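Local coordinates for DyP (Bjerkandera adusta, PDB 3VXJ), which probably acts as a heme b peroxidase of the dye-decolorizing family, and is captured in this crystal with 2,6-dimethoxyphenol bound, at residues A[67-72]-A[434-439]; A[83-88]-A[210-215]. One frame throughout, in Å; residues are numbered along the deposited sequence.

In the fold
Both contacts lie away from the heme and phenol sites, on the same side of the chain's centre, about 12 Å apart between centres. Contact 1 is wholly buried and apolar: a leucine from helix 433-440 meets strand 65-71, with no hydrogen bond across. Contact 2 joins two loops and runs from buried Leu85 and Ala212 to exposed Asp83, and it adds an indole-carboxylate bond to its apolar packing. Strand 420-430 is common ground, since its Phe429 is hydrogen-bonded to Phe71, backbone to backbone, and the side chains of Leu85, Trp211 and Ala212 touch it. The two contacts also touch directly, with Trp211 CB 3.3 Å from Thr439 OG1.

Contact 1: A[67-72]-A[434-439]; sequences VNLGFS and SALTAT
Leu436, on the C-terminal helix 433-440, packs against Leu69 and Phe71 at the edge of a four-stranded antiparallel sheet, in a seam between the two ferredoxin-like halves of the DyP fold. The evidence for the seam is topological. Strand 65-71 is the outermost strand of the first sheet, while the helix directly follows strand 420-430, the outermost strand of the second. Phe71 also shares a backbone hydrogen bond with Phe429, so the two edge strands meet beside the helix. The backbones themselves stay well apart, with 8.9 Å between Leu69 CA and Leu436 CA, and side chains span the gap.

One methyl carries the contact from the helix side. Leu436 CD2 lies 3.8 Å from Phe71 CE2 and comes at the edge of the phenyl ring, in its plane, rather than over a face. The same methyl reaches Leu69 CD2 at 4.2 Å, methyl to methyl. Leu436 CG stands anti to its own carbonyl carbon (chi1 -75°), and its CD1 extends anti to CA (chi2 174°), which leaves CD2 as the branch turned to both partners. The interaction is purely van der Waals, and the modest 101 Å² buried between the segments agrees with a single leucine doing the work. Phe29 of strand 23-31, two strands over in the same sheet, touches both Leu69 and Phe71 and extends the apolar cluster, and helix 34-48 adds Leu41 and Phe37.

The polar side chains of Asn68 and Ser72 bond away from this cluster. Ser72, at the N-cap of helix 73-78, bonds through OG to Gly75 N. Asn68 uses OD1 for Asp14 N, while its ND2 reaches back to Val67 O at 2.7 Å, approaching from above that carbonyl's plane.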
loop_
_atom_site.group_PDB
_atom_site.type_symbol
_atom_site.label_atom_id
_atom_site.label_comp_id
_atom_site.label_asym_id
_atom_site.label_seq_id
_atom_site.Cartn_x
_atom_site.Cartn_y
_atom_site.Cartn_z
ATOM N N VAL A 67 9.960 -7.402 13.428
ATOM C CA VAL A 67 9.557 -8.523 12.571
ATOM C C VAL A 67 8.070 -8.818 12.716
ATOM O O VAL A 67 7.541 -8.891 13.822
ATOM C CB VAL A 67 10.375 -9.819 12.841
ATOM C CG1 VAL A 67 10.065 -10.876 11.763
ATOM C CG2 VAL A 67 11.875 -9.515 12.882
ATOM N N ASN A 68 7.395 -8.936 11.573
ATOM C CA ASN A 68 6.025 -9.422 11.509
ATOM C C ASN A 68 5.969 -10.634 10.576
ATOM O O ASN A 68 6.906 -10.888 9.813
ATOM C CB ASN A 68 5.071 -8.323 11.030
ATOM C CG ASN A 68 4.679 -7.316 12.130
ATOM O OD1 ASN A 68 3.862 -6.434 11.872
ATOM N ND2 ASN A 68 5.266 -7.423 13.342
ATOM N N LEU A 69 4.870 -11.382 10.644
ATOM C CA LEU A 69 4.770 -12.663 9.963
ATOM C C LEU A 69 3.345 -12.930 9.499
ATOM O O LEU A 69 2.399 -12.894 10.293
ATOM C CB LEU A 69 5.259 -13.791 10.885
ATOM C CG LEU A 69 5.114 -15.254 10.443
ATOM C CD1 LEU A 69 5.920 -15.555 9.181
ATOM C CD2 LEU A 69 5.558 -16.161 11.572
ATOM N N GLY A 70 3.206 -13.193 8.203
ATOM C CA GLY A 70 1.921 -13.557 7.617
ATOM C C GLY A 70 1.978 -14.880 6.879
ATOM O O GLY A 70 3.045 -15.332 6.449
ATOM N N PHE A 71 0.809 -15.497 6.727
ATOM C CA PHE A 71 0.666 -16.781 6.045
ATOM C C PHE A 71 -0.315 -16.705 4.898
ATOM O O PHE A 71 -1.341 -16.042 4.993
ATOM C CB PHE A 71 0.182 -17.855 7.031
ATOM C CG PHE A 71 1.173 -18.166 8.101
ATOM C CD1 PHE A 71 2.183 -19.094 7.878
ATOM C CD2 PHE A 71 1.131 -17.495 9.317
ATOM C CE1 PHE A 71 3.131 -19.364 8.861
ATOM C CE2 PHE A 71 2.074 -17.763 10.315
ATOM C CZ PHE A 71 3.069 -18.702 10.079
ATOM N N SER A 72 -0.002 -17.404 3.818
ATOM C CA SER A 72 -0.937 -17.584 2.727
ATOM C C SER A 72 -1.878 -18.727 3.090
ATOM O O SER A 72 -1.667 -19.431 4.069
ATOM C CB SER A 72 -0.173 -17.945 1.460
ATOM O OG SER A 72 0.308 -19.276 1.569
ATOM N N SER A 434 -0.585 -13.944 20.031
ATOM C CA SER A 434 -0.988 -15.139 20.769
ATOM C C SER A 434 -1.427 -16.251 19.816
ATOM O O SER A 434 -1.091 -17.412 20.028
ATOM C CB SER A 434 -2.077 -14.816 21.805
ATOM O OG SER A 434 -3.246 -14.305 21.194
ATOM N N ALA A 435 -2.144 -15.907 18.743
ATOM C CA ALA A 435 -2.589 -16.932 17.797
ATOM C C ALA A 435 -1.425 -17.619 17.090
ATOM O O ALA A 435 -1.513 -18.797 16.753
ATOM C CB ALA A 435 -3.571 -16.364 16.793
ATOM N N LEU A 436 -0.331 -16.889 16.879
ATOM C CA LEU A 436 0.856 -17.488 16.276
ATOM C C LEU A 436 1.324 -18.730 17.024
ATOM O O LEU A 436 1.648 -19.748 16.413
ATOM C CB LEU A 436 1.993 -16.475 16.182
ATOM C CG LEU A 436 1.877 -15.413 15.087
ATOM C CD1 LEU A 436 3.006 -14.421 15.234
ATOM C CD2 LEU A 436 1.893 -16.024 13.691
ATOM N N THR A 437 1.352 -18.644 18.350
ATOM C CA THR A 437 1.832 -19.760 19.160
ATOM C C THR A 437 0.725 -20.702 19.643
ATOM O O THR A 437 0.938 -21.917 19.715
ATOM C CB THR A 437 2.714 -19.276 20.341
ATOM O OG1 THR A 437 1.953 -18.424 21.208
ATOM C CG2 THR A 437 3.924 -18.515 19.805
ATOM N N ALA A 438 -0.449 -20.151 19.959
ATOM C CA ALA A 438 -1.550 -20.941 20.524
ATOM C C ALA A 438 -2.345 -21.702 19.465
ATOM O O ALA A 438 -2.971 -22.721 19.767
ATOM C CB ALA A 438 -2.479 -20.060 21.356
ATOM N N THR A 439 -2.313 -21.214 18.229
ATOM C CA THR A 439 -3.087 -21.822 17.143
ATOM C C THR A 439 -2.192 -22.302 16.010
ATOM O O THR A 439 -2.146 -23.504 15.722
ATOM C CB THR A 439 -4.165 -20.862 16.596
ATOM O OG1 THR A 439 -5.013 -20.443 17.670
ATOM C CG2 THR A 439 -5.014 -21.548 15.529
#

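Contact 2: A[83-88]-A[210-215]; sequences DDLGDA and SWALDG
Trp211 donates its indole N-H to the carboxylate of Asp83, and the oxygen receives it on the less usual anti lone pair, the one turned away from its sister oxygen. From NE1 to OD2 the bond measures 2.9 Å and is nearly straight, 162° at the hydrogen. OD2 lies close to the indole plane, at the ring edge, whereas the carboxylate plane is turned 37° from it. Trp211 CG occupies the crowded position between its backbone N and carbonyl carbon (chi1 60°), a rotamer that swings the indole across toward the loop 83-88.

Behind this polar edge, Leu85 CD2 touches two partners at once, 3.6 Å from Trp211 CH2 and also 3.6 Å from Ala212 CB. That alanine methyl lies 4.3 Å above the indole plane, displaced toward the rim of one face. The contact therefore pins a loop of the N-terminal alpha+beta domain to the segment leading into strand 216-225 of the second half, with Phe429 of strand 420-430 touching Leu85, Trp211 and Ala212. A leucine in place of Trp211 has no N-H to give, which would probably leave Asp83 OD2 without this partner and open a gap beside Leu85 CD2. Each loop has its own turn: Asp84 OD1 accepts from Gly86 N at 2.9 Å in an Asx turn, and a type II turn runs from Ala212 to Gly215, closed by Gly215 N to Ala212 O.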
loop_
_atom_site.group_PDB
_atom_site.type_symbol
_atom_site.label_atom_id
_atom_site.label_comp_id
_atom_site.label_asym_id
_atom_site.label_seq_id
_atom_site.Cartn_x
_atom_site.Cartn_y
_atom_site.Cartn_z
ATOM N N ASP A 83 -9.241 -24.226 9.280
ATOM C CA ASP A 83 -10.455 -23.432 9.506
ATOM C C ASP A 83 -10.565 -22.316 8.472
ATOM O O ASP A 83 -9.608 -21.580 8.226
ATOM C CB ASP A 83 -10.472 -22.820 10.911
ATOM C CG ASP A 83 -10.476 -23.859 12.020
ATOM O OD1 ASP A 83 -11.041 -24.963 11.848
ATOM O OD2 ASP A 83 -9.904 -23.551 13.082
ATOM N N ASP A 84 -11.738 -22.204 7.864
ATOM C CA ASP A 84 -12.046 -21.143 6.906
ATOM C C ASP A 84 -11.995 -19.785 7.620
ATOM O O ASP A 84 -12.675 -19.580 8.632
ATOM C CB ASP A 84 -13.432 -21.433 6.305
ATOM C CG ASP A 84 -13.893 -20.422 5.254
ATOM O OD1 ASP A 84 -13.181 -19.457 4.919
ATOM O OD2 ASP A 84 -15.020 -20.625 4.734
ATOM N N LEU A 85 -11.167 -18.883 7.103
ATOM C CA LEU A 85 -11.025 -17.532 7.661
ATOM C C LEU A 85 -12.118 -16.551 7.245
ATOM O O LEU A 85 -12.176 -15.446 7.786
ATOM C CB LEU A 85 -9.647 -16.951 7.336
ATOM C CG LEU A 85 -8.483 -17.437 8.191
ATOM C CD1 LEU A 85 -7.163 -17.015 7.575
ATOM C CD2 LEU A 85 -8.587 -16.876 9.604
ATOM N N GLY A 86 -12.963 -16.943 6.287
ATOM C CA GLY A 86 -14.139 -16.155 5.921
ATOM C C GLY A 86 -13.947 -15.131 4.816
ATOM O O GLY A 86 -14.891 -14.408 4.480
ATOM N N ASP A 87 -12.747 -15.061 4.242
ATOM C CA ASP A 87 -12.487 -14.128 3.149
ATOM C C ASP A 87 -12.659 -14.809 1.792
ATOM O O ASP A 87 -12.202 -15.926 1.606
ATOM C CB ASP A 87 -11.088 -13.523 3.279
ATOM C CG ASP A 87 -10.843 -12.440 2.252
ATOM O OD1 ASP A 87 -11.208 -11.272 2.515
ATOM O OD2 ASP A 87 -10.311 -12.764 1.174
ATOM N N ALA A 88 -13.297 -14.119 0.849
ATOM C CA ALA A 88 -13.593 -14.692 -0.460
ATOM C C ALA A 88 -12.365 -14.875 -1.360
ATOM O O ALA A 88 -12.348 -15.771 -2.209
ATOM C CB ALA A 88 -14.642 -13.857 -1.178
ATOM N N SER A 210 -12.595 -17.848 16.021
ATOM C CA SER A 210 -12.217 -17.063 17.196
ATOM C C SER A 210 -10.716 -16.774 17.235
ATOM O O SER A 210 -10.314 -15.687 17.648
ATOM C CB SER A 210 -12.685 -17.749 18.483
ATOM O OG SER A 210 -11.937 -18.924 18.745
ATOM N N TRP A 211 -9.898 -17.723 16.781
ATOM C CA TRP A 211 -8.446 -17.526 16.818
ATOM C C TRP A 211 -7.951 -16.432 15.868
ATOM O O TRP A 211 -6.816 -15.961 16.005
ATOM C CB TRP A 211 -7.690 -18.837 16.592
ATOM C CG TRP A 211 -7.930 -19.544 15.284
ATOM C CD1 TRP A 211 -8.724 -20.635 15.079
ATOM C CD2 TRP A 211 -7.313 -19.259 14.018
ATOM N NE1 TRP A 211 -8.665 -21.031 13.767
ATOM C CE2 TRP A 211 -7.804 -20.207 13.092
ATOM C CE3 TRP A 211 -6.395 -18.293 13.576
ATOM C CZ2 TRP A 211 -7.421 -20.214 11.747
ATOM C CZ3 TRP A 211 -6.009 -18.304 12.239
ATOM C CH2 TRP A 211 -6.523 -19.260 11.340
ATOM N N ALA A 212 -8.801 -16.029 14.925
ATOM C CA ALA A 212 -8.458 -14.974 13.972
ATOM C C ALA A 212 -8.637 -13.557 14.528
ATOM O O ALA A 212 -8.304 -12.577 13.848
ATOM C CB ALA A 212 -9.251 -15.143 12.676
ATOM N N LEU A 213 -9.141 -13.434 15.755
ATOM C CA LEU A 213 -9.292 -12.123 16.386
ATOM C C LEU A 213 -7.967 -11.357 16.367
ATOM O O LEU A 213 -6.915 -11.903 16.725
ATOM C CB LEU A 213 -9.803 -12.261 17.822
ATOM C CG LEU A 213 -10.045 -10.961 18.600
ATOM C CD1 LEU A 213 -11.185 -10.160 18.000
ATOM C CD2 LEU A 213 -10.328 -11.276 20.061
ATOM N N ASP A 214 -8.042 -10.094 15.951
ATOM C CA ASP A 214 -6.915 -9.150 15.988
ATOM C C ASP A 214 -5.809 -9.468 14.990
ATOM O O ASP A 214 -4.677 -8.980 15.125
ATOM C CB ASP A 214 -6.369 -8.975 17.414
ATOM C CG ASP A 214 -7.299 -8.185 18.297
ATOM O OD1 ASP A 214 -8.023 -7.313 17.772
ATOM O OD2 ASP A 214 -7.293 -8.436 19.520
ATOM N N GLY A 215 -6.158 -10.275 13.991
ATOM C CA GLY A 215 -5.328 -10.432 12.807
ATOM C C GLY A 215 -5.755 -9.440 11.736
ATOM O O GLY A 215 -6.638 -8.608 11.951
#